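Local coordinates for acetone carboxylase alpha subunit (Xanthobacter autotrophicus Py2, PDB 5M45), which forms the alpha subunit of acetone carboxylase, a multi-subunit enzyme, and carries a hydantoinase B/oxoprolinase family region, at residues N539-S544 with R601-I606; L94-G99 with F263-V268. All blocks are in the same frame, centred on the assembly; numbering follows the deposited sequence.

Contact 1 of 2, residues N539-S544 with R601-I606; sequences NGHISS and RDKQAI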
ATOM      1  N   ASN A 539     -15.518  -9.883 -20.172  1.00 12.05           N
ATOM      2  CA  ASN A 539     -15.971  -9.212 -21.402  1.00 12.11           C
ATOM      3  C   ASN A 539     -17.499  -9.292 -21.513  1.00 12.36           C
ATOM      4  O   ASN A 539     -18.102 -10.307 -21.132  1.00 12.96           O
ATOM      5  CB  ASN A 539     -15.286  -9.806 -22.645  1.00 12.06           C
ATOM      6  CG  ASN A 539     -15.626 -11.275 -22.879  1.00 12.01           C
ATOM      7  OD1 ASN A 539     -15.535 -12.084 -21.973  1.00 11.63           O
ATOM      8  ND2 ASN A 539     -16.030 -11.623 -24.116  1.00 12.13           N
ATOM      9  N   GLY A 540     -18.117  -8.232 -22.005  1.00 12.17           N
ATOM     10  CA  GLY A 540     -19.584  -8.101 -22.072  1.00 12.33           C
ATOM     11  C   GLY A 540     -20.108  -7.835 -23.456  1.00 12.13           C
ATOM     12  O   GLY A 540     -20.596  -8.758 -24.164  1.00 11.96           O
ATOM     13  N   HIS A 541     -19.975  -6.580 -23.868  1.00 12.11           N
ATOM     14  CA  HIS A 541     -20.445  -6.141 -25.191  1.00 12.31           C
ATOM     15  C   HIS A 541     -19.670  -6.691 -26.412  1.00 12.21           C
ATOM     16  O   HIS A 541     -20.215  -6.686 -27.528  1.00 12.16           O
ATOM     17  CB  HIS A 541     -20.458  -4.605 -25.256  1.00 12.51           C
ATOM     18  CG  HIS A 541     -21.314  -3.940 -24.224  1.00 12.64           C
ATOM     19  ND1 HIS A 541     -22.682  -4.023 -24.230  1.00 12.99           N
ATOM     20  CD2 HIS A 541     -20.991  -3.153 -23.168  1.00 12.65           C
ATOM     21  CE1 HIS A 541     -23.172  -3.316 -23.223  1.00 12.98           C
ATOM     22  NE2 HIS A 541     -22.154  -2.812 -22.542  1.00 12.85           N
ATOM     23  N   ILE A 542     -18.428  -7.140 -26.210  1.00 11.88           N
ATOM     24  CA  ILE A 542     -17.508  -7.558 -27.279  1.00 11.81           C
ATOM     25  C   ILE A 542     -16.962  -8.966 -26.981  1.00 12.00           C
ATOM     26  O   ILE A 542     -16.539  -9.250 -25.852  1.00 11.69           O
ATOM     27  CB  ILE A 542     -16.334  -6.561 -27.393  1.00 11.71           C
ATOM     28  CG1 ILE A 542     -16.852  -5.210 -27.902  1.00 11.85           C
ATOM     29  CG2 ILE A 542     -15.238  -7.069 -28.342  1.00 11.61           C
ATOM     30  CD1 ILE A 542     -15.860  -4.042 -27.854  1.00 11.99           C
ATOM     31  N   SER A 543     -16.971  -9.839 -28.006  1.00 12.16           N
ATOM     32  CA  SER A 543     -16.225 -11.079 -27.995  1.00 12.23           C
ATOM     33  C   SER A 543     -14.808 -10.796 -28.498  1.00 12.25           C
ATOM     34  O   SER A 543     -14.654 -10.319 -29.616  1.00 12.26           O
ATOM     35  CB  SER A 543     -16.882 -12.123 -28.909  1.00 12.50           C
ATOM     36  OG  SER A 543     -18.109 -12.560 -28.391  1.00 12.89           O
ATOM     37  N   SER A 544     -13.783 -11.110 -27.707  1.00 12.18           N
ATOM     38  CA  SER A 544     -12.391 -10.779 -28.092  1.00 12.26           C
ATOM     39  C   SER A 544     -11.827 -11.715 -29.197  1.00 12.38           C
ATOM     40  O   SER A 544     -11.132 -11.249 -30.130  1.00 12.54           O
ATOM     41  CB  SER A 544     -11.458 -10.763 -26.859  1.00 12.29           C
ATOM     42  OG  SER A 544     -11.635 -11.916 -26.026  1.00 12.33           O
ATOM     43  N   ARG A 601     -30.356  -8.906 -14.680  1.00 16.20           N
ATOM     44  CA  ARG A 601     -30.069  -9.756 -15.833  1.00 15.58           C
ATOM     45  C   ARG A 601     -29.809  -8.827 -17.024  1.00 15.45           C
ATOM     46  O   ARG A 601     -30.768  -8.241 -17.569  1.00 15.15           O
ATOM     47  CB  ARG A 601     -31.261 -10.701 -16.121  1.00 15.71           C
ATOM     48  CG  ARG A 601     -31.169 -11.493 -17.422  1.00 15.38           C
ATOM     49  CD  ARG A 601     -32.380 -12.374 -17.710  1.00 15.60           C
ATOM     50  NE  ARG A 601     -32.463 -13.584 -16.874  1.00 15.60           N
ATOM     51  CZ  ARG A 601     -31.766 -14.702 -17.041  1.00 15.33           C
ATOM     52  NH1 ARG A 601     -31.968 -15.716 -16.223  1.00 15.39           N
ATOM     53  NH2 ARG A 601     -30.842 -14.821 -17.990  1.00 15.31           N
ATOM     54  N   ASP A 602     -28.542  -8.649 -17.394  1.00 15.14           N
ATOM     55  CA  ASP A 602     -28.184  -7.612 -18.377  1.00 15.03           C
ATOM     56  C   ASP A 602     -26.788  -7.832 -18.942  1.00 14.65           C
ATOM     57  O   ASP A 602     -26.124  -8.811 -18.563  1.00 14.61           O
ATOM     58  CB  ASP A 602     -28.348  -6.198 -17.765  1.00 15.26           C
ATOM     59  CG  ASP A 602     -27.436  -5.937 -16.579  1.00 15.41           C
ATOM     60  OD1 ASP A 602     -26.386  -6.575 -16.409  1.00 14.96           O
ATOM     61  OD2 ASP A 602     -27.758  -5.036 -15.770  1.00 16.55           O
ATOM     62  N   LYS A 603     -26.338  -6.918 -19.825  1.00 14.30           N
ATOM     63  CA  LYS A 603     -24.996  -6.998 -20.426  1.00 14.13           C
ATOM     64  C   LYS A 603     -23.824  -6.446 -19.586  1.00 13.92           C
ATOM     65  O   LYS A 603     -22.685  -6.436 -20.055  1.00 13.50           O
ATOM     66  CB  LYS A 603     -24.970  -6.306 -21.794  1.00 14.33           C
ATOM     67  CG  LYS A 603     -25.800  -6.989 -22.902  1.00 14.50           C
ATOM     68  CD  LYS A 603     -25.238  -8.326 -23.331  1.00 14.52           C
ATOM     69  CE  LYS A 603     -23.814  -8.263 -23.943  1.00 14.58           C
ATOM     70  NZ  LYS A 603     -23.354  -9.599 -24.423  1.00 14.43           N
ATOM     71  N   GLN A 604     -24.067  -6.023 -18.354  1.00 13.87           N
ATOM     72  CA  GLN A 604     -23.040  -5.353 -17.574  1.00 13.75           C
ATOM     73  C   GLN A 604     -22.117  -6.381 -16.879  1.00 13.49           C
ATOM     74  O   GLN A 604     -22.324  -6.771 -15.731  1.00 13.44           O
ATOM     75  CB  GLN A 604     -23.708  -4.372 -16.580  1.00 14.03           C
ATOM     76  CG  GLN A 604     -22.758  -3.405 -15.892  1.00 13.90           C
ATOM     77  CD  GLN A 604     -21.993  -2.547 -16.867  1.00 13.92           C
ATOM     78  OE1 GLN A 604     -22.509  -2.184 -17.910  1.00 14.35           O
ATOM     79  NE2 GLN A 604     -20.753  -2.201 -16.528  1.00 13.68           N
ATOM     80  N   ALA A 605     -21.112  -6.832 -17.622  1.00 13.12           N
ATOM     81  CA  ALA A 605     -20.238  -7.924 -17.176  1.00 12.96           C
ATOM     82  C   ALA A 605     -19.076  -7.478 -16.286  1.00 12.77           C
ATOM     83  O   ALA A 605     -18.275  -8.306 -15.855  1.00 12.56           O
ATOM     84  CB  ALA A 605     -19.733  -8.701 -18.390  1.00 12.89           C
ATOM     85  N   ILE A 606     -18.981  -6.179 -16.049  1.00 12.84           N
ATOM     86  CA  ILE A 606     -18.038  -5.550 -15.099  1.00 13.00           C
ATOM     87  C   ILE A 606     -18.821  -4.710 -14.090  1.00 12.80           C
ATOM     88  O   ILE A 606     -19.616  -3.846 -14.470  1.00 12.34           O
ATOM     89  CB  ILE A 606     -17.059  -4.564 -15.774  1.00 13.27           C
ATOM     90  CG1 ILE A 606     -16.247  -5.275 -16.811  1.00 13.42           C
ATOM     91  CG2 ILE A 606     -16.126  -3.954 -14.698  1.00 13.38           C
ATOM     92  CD1 ILE A 606     -15.330  -4.338 -17.612  1.00 13.63           C
TER
HETATM   93  O   HOH W   1     -22.793  -1.088 -20.398  1.00 16.77           O
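Lys603 reaches across to the loop at Gly540, and its ammonium nitrogen makes the one direct hydrogen bond between 539-544 and 601-606: NZ to Gly540 O, 2.9 Å. The approach is bent rather than frontal, with a C=O...N angle of 129° and the donor about 51° out of the carbonyl plane, so the bond does not use a lone-pair direction. The chain is bent at chi2 and chi3, which brings NZ to Gly540 O and CE to 3.3 Å from the same oxygen. NZ has further acceptors in Gly557 O and in the backbone of the chain of another protein.

Higher up the same side chain, CB lies 3.8 Å from CE1 of His541. The imidazole is set beside its own backbone N (chi1 -58°), and one ring face looks onto the backbone carbonyl of Lys603. Water 1 lies in the ring plane, at the edge, 2.8 Å from NE2, and donates to Gln604 OE1; ND1 bonds to a polar side chain of the other protein's chain, and an aromatic side chain of that same chain stacks on the ring. Ala605 CB meets the backbone of the loop, 3.7 Å from Gly540 CA and 3.6 Å from Asn539 O.

Segment 539-544 belongs to the loop between strands 532-535 and 559-563, while 601-606 runs off the end of strand 598-602, an outermost strand of its sheet in this chain. Asn539 ND2 braces the loop by donating to Ile542 O, and Asp602 OD1 closes an Asx turn with Gln604 N. The chemistry is that of an ammonium whose named acceptors are mainly backbone carbonyls, with a weak bond to Ser556 OG; these would probably favour its charged form, and because some belong to another protein, the contact is also part of a subunit interface.

Contact 2 of 2, residues L94-G99 with F263-V268; sequences LYNAAG and FAYEAV
Asn96 and Ala264 are joined by the hydrogen bond that links 94-99 directly to the helix: Asn96 ND2 donates to Ala264 O over 3.1 Å. It is nearly straight, 164° at the hydrogen, and the acceptor lies in the plane of the amide, although the donor is tilted from the carbonyl plane. ND2 has a second partner in Tyr41 OH, while OD1 takes Asp100 N and, weakly, Ala98 N within the type I turn Asn96-Gly99.

Stacking is the second component. The Asn96 amide lies nearly parallel to the Tyr265 ring, the planes 20° apart, and is offset over its CD2-CE2 rim, with ND2 3.4 Å from CD2 and CG 3.7 Å from CE2. A chi1 of 71° puts CG between the backbone N and the carbonyl carbon, a torsion that serves both the stack and the bond.

Van der Waals contacts are few: the CB atoms of Asn96 and Ala264 meet at 4.1 Å, and Ala97 CB is 3.8 Å from Tyr265 OH. Water 2 adds a bridge, accepting from Ala97 N at 3.0 Å and hydrogen-bonded to Tyr265 OH, which also pairs with His27 NE2.

The contact thus fastens the turn joining antiparallel strands 90-95 and 101-104 to helix 257-282. Helix 24-38 closes over the turn through His27 and Leu31, and on the far strand Leu102 packs against Asn96.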
ATOM      1  N   LEU A  94      14.687 -21.717 -13.144  1.00 11.44           N
ATOM      2  CA  LEU A  94      16.141 -21.640 -12.884  1.00 11.60           C
ATOM      3  C   LEU A  94      16.786 -20.641 -13.868  1.00 11.68           C
ATOM      4  O   LEU A  94      16.536 -20.740 -15.077  1.00 11.62           O
ATOM      5  CB  LEU A  94      16.776 -23.028 -12.996  1.00 11.75           C
ATOM      6  CG  LEU A  94      18.307 -23.143 -12.869  1.00 11.83           C
ATOM      7  CD1 LEU A  94      18.821 -22.632 -11.522  1.00 11.95           C
ATOM      8  CD2 LEU A  94      18.706 -24.596 -13.092  1.00 12.04           C
ATOM      9  N   TYR A  95      17.556 -19.674 -13.354  1.00 11.82           N
ATOM     10  CA  TYR A  95      18.198 -18.618 -14.159  1.00 12.11           C
ATOM     11  C   TYR A  95      19.734 -18.670 -14.088  1.00 12.43           C
ATOM     12  O   TYR A  95      20.307 -19.088 -13.071  1.00 12.51           O
ATOM     13  CB  TYR A  95      17.735 -17.205 -13.693  1.00 11.98           C
ATOM     14  CG  TYR A  95      16.244 -16.993 -13.819  1.00 11.80           C
ATOM     15  CD1 TYR A  95      15.382 -17.379 -12.794  1.00 11.67           C
ATOM     16  CD2 TYR A  95      15.689 -16.402 -14.959  1.00 11.77           C
ATOM     17  CE1 TYR A  95      13.998 -17.194 -12.904  1.00 11.53           C
ATOM     18  CE2 TYR A  95      14.312 -16.234 -15.070  1.00 11.60           C
ATOM     19  CZ  TYR A  95      13.474 -16.628 -14.016  1.00 11.48           C
ATOM     20  OH  TYR A  95      12.091 -16.511 -14.118  1.00 11.56           O
ATOM     21  N   ASN A  96      20.395 -18.245 -15.169  1.00 12.92           N
ATOM     22  CA  ASN A  96      21.836 -17.964 -15.146  1.00 13.18           C
ATOM     23  C   ASN A  96      22.109 -16.591 -14.457  1.00 13.50           C
ATOM     24  O   ASN A  96      21.181 -15.892 -14.094  1.00 13.21           O
ATOM     25  CB  ASN A  96      22.456 -18.115 -16.560  1.00 13.41           C
ATOM     26  CG  ASN A  96      22.058 -17.021 -17.537  1.00 13.48           C
ATOM     27  OD1 ASN A  96      21.732 -15.886 -17.167  1.00 13.33           O
ATOM     28  ND2 ASN A  96      22.123 -17.364 -18.837  1.00 13.63           N
ATOM     29  N   ALA A  97      23.378 -16.249 -14.238  1.00 13.88           N
ATOM     30  CA  ALA A  97      23.759 -15.039 -13.501  1.00 14.22           C
ATOM     31  C   ALA A  97      23.217 -13.753 -14.102  1.00 14.45           C
ATOM     32  O   ALA A  97      22.942 -12.790 -13.368  1.00 14.69           O
ATOM     33  CB  ALA A  97      25.259 -14.957 -13.344  1.00 14.41           C
ATOM     34  N   ALA A  98      23.030 -13.731 -15.424  1.00 14.84           N
ATOM     35  CA  ALA A  98      22.489 -12.556 -16.131  1.00 14.89           C
ATOM     36  C   ALA A  98      20.964 -12.433 -16.082  1.00 14.79           C
ATOM     37  O   ALA A  98      20.406 -11.521 -16.710  1.00 14.82           O
ATOM     38  CB  ALA A  98      22.963 -12.553 -17.586  1.00 15.04           C
ATOM     39  N   GLY A  99      20.283 -13.336 -15.375  1.00 14.70           N
ATOM     40  CA  GLY A  99      18.815 -13.339 -15.306  1.00 14.38           C
ATOM     41  C   GLY A  99      18.052 -13.957 -16.481  1.00 14.37           C
ATOM     42  O   GLY A  99      16.847 -13.769 -16.595  1.00 14.07           O
ATOM     43  N   PHE A 263      26.604 -25.112 -19.614  1.00 17.57           N
ATOM     44  CA  PHE A 263      25.181 -25.390 -19.824  1.00 17.03           C
ATOM     45  C   PHE A 263      24.308 -24.158 -19.577  1.00 16.46           C
ATOM     46  O   PHE A 263      23.324 -23.915 -20.310  1.00 15.43           O
ATOM     47  CB  PHE A 263      24.725 -26.520 -18.896  1.00 17.25           C
ATOM     48  CG  PHE A 263      23.324 -26.987 -19.139  1.00 17.42           C
ATOM     49  CD1 PHE A 263      23.030 -27.890 -20.163  1.00 17.74           C
ATOM     50  CD2 PHE A 263      22.275 -26.548 -18.326  1.00 17.59           C
ATOM     51  CE1 PHE A 263      21.714 -28.350 -20.374  1.00 18.00           C
ATOM     52  CE2 PHE A 263      20.977 -27.012 -18.527  1.00 17.48           C
ATOM     53  CZ  PHE A 263      20.693 -27.909 -19.543  1.00 17.59           C
ATOM     54  N   ALA A 264      24.665 -23.382 -18.545  1.00 16.16           N
ATOM     55  CA  ALA A 264      23.869 -22.248 -18.125  1.00 16.22           C
ATOM     56  C   ALA A 264      23.707 -21.142 -19.206  1.00 16.28           C
ATOM     57  O   ALA A 264      22.742 -20.373 -19.106  1.00 15.85           O
ATOM     58  CB  ALA A 264      24.414 -21.658 -16.838  1.00 16.39           C
ATOM     59  N   TYR A 265      24.602 -21.087 -20.201  1.00 16.10           N
ATOM     60  CA  TYR A 265      24.467 -20.188 -21.358  1.00 16.59           C
ATOM     61  C   TYR A 265      24.124 -20.917 -22.665  1.00 16.31           C
ATOM     62  O   TYR A 265      23.299 -20.422 -23.456  1.00 16.60           O
ATOM     63  CB  TYR A 265      25.706 -19.258 -21.478  1.00 17.05           C
ATOM     64  CG  TYR A 265      25.922 -18.505 -20.194  1.00 17.57           C
ATOM     65  CD1 TYR A 265      26.624 -19.080 -19.151  1.00 18.28           C
ATOM     66  CD2 TYR A 265      25.367 -17.256 -19.987  1.00 17.83           C
ATOM     67  CE1 TYR A 265      26.802 -18.428 -17.933  1.00 18.24           C
ATOM     68  CE2 TYR A 265      25.531 -16.587 -18.770  1.00 18.05           C
ATOM     69  CZ  TYR A 265      26.263 -17.184 -17.760  1.00 18.47           C
ATOM     70  OH  TYR A 265      26.428 -16.552 -16.548  1.00 19.69           O
ATOM     71  N   GLU A 266      24.690 -22.107 -22.879  1.00 16.03           N
ATOM     72  CA  GLU A 266      24.388 -22.891 -24.080  1.00 15.92           C
ATOM     73  C   GLU A 266      22.893 -23.248 -24.175  1.00 15.15           C
ATOM     74  O   GLU A 266      22.344 -23.241 -25.280  1.00 14.79           O
ATOM     75  CB  GLU A 266      25.229 -24.167 -24.177  1.00 16.33           C
ATOM     76  CG  GLU A 266      26.735 -23.945 -24.380  1.00 16.95           C
ATOM     77  CD  GLU A 266      27.518 -25.235 -24.630  1.00 17.44           C
ATOM     78  OE1 GLU A 266      26.905 -26.247 -25.100  1.00 17.53           O
ATOM     79  OE2 GLU A 266      28.776 -25.237 -24.351  1.00 17.92           O
ATOM     80  N   ALA A 267      22.245 -23.546 -23.035  1.00 14.53           N
ATOM     81  CA  ALA A 267      20.825 -23.954 -23.042  1.00 14.37           C
ATOM     82  C   ALA A 267      19.912 -22.840 -23.623  1.00 14.21           C
ATOM     83  O   ALA A 267      18.927 -23.137 -24.297  1.00 13.82           O
ATOM     84  CB  ALA A 267      20.353 -24.388 -21.645  1.00 14.41           C
ATOM     85  N   VAL A 268      20.287 -21.573 -23.417  1.00 14.02           N
ATOM     86  CA  VAL A 268      19.533 -20.447 -23.927  1.00 14.07           C
ATOM     87  C   VAL A 268      19.689 -20.347 -25.457  1.00 14.27           C
ATOM     88  O   VAL A 268      18.680 -20.245 -26.213  1.00 14.11           O
ATOM     89  CB  VAL A 268      19.969 -19.115 -23.232  1.00 14.10           C
ATOM     90  CG1 VAL A 268      19.095 -17.956 -23.709  1.00 14.14           C
ATOM     91  CG2 VAL A 268      19.912 -19.204 -21.713  1.00 14.07           C
TER
HETATM   92  O   HOH W   2      25.298 -18.522 -14.659  1.00 20.08           O

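In the fold
Contact 1 and contact 2 lie on opposite sides of the chain's centre, their own centres 44 Å apart and their nearest atoms about 27 Å apart. Both segments of contact 2 come before those of contact 1 in the sequence, the two contacts do not meet, and all four segments fall within the hydantoinase B/oxoprolinase range. Their surroundings differ: another protein's chain reaches contact 1, whereas none touches contact 2, which is internal to this subunit. Contact 2 is close to the bound 3,6,9,12,15-pentaoxaheptadecan-1-ol, about 7 Å from the side chain of Val268. The manganese site, His150, Asp153 and His175, includes no residue of either contact.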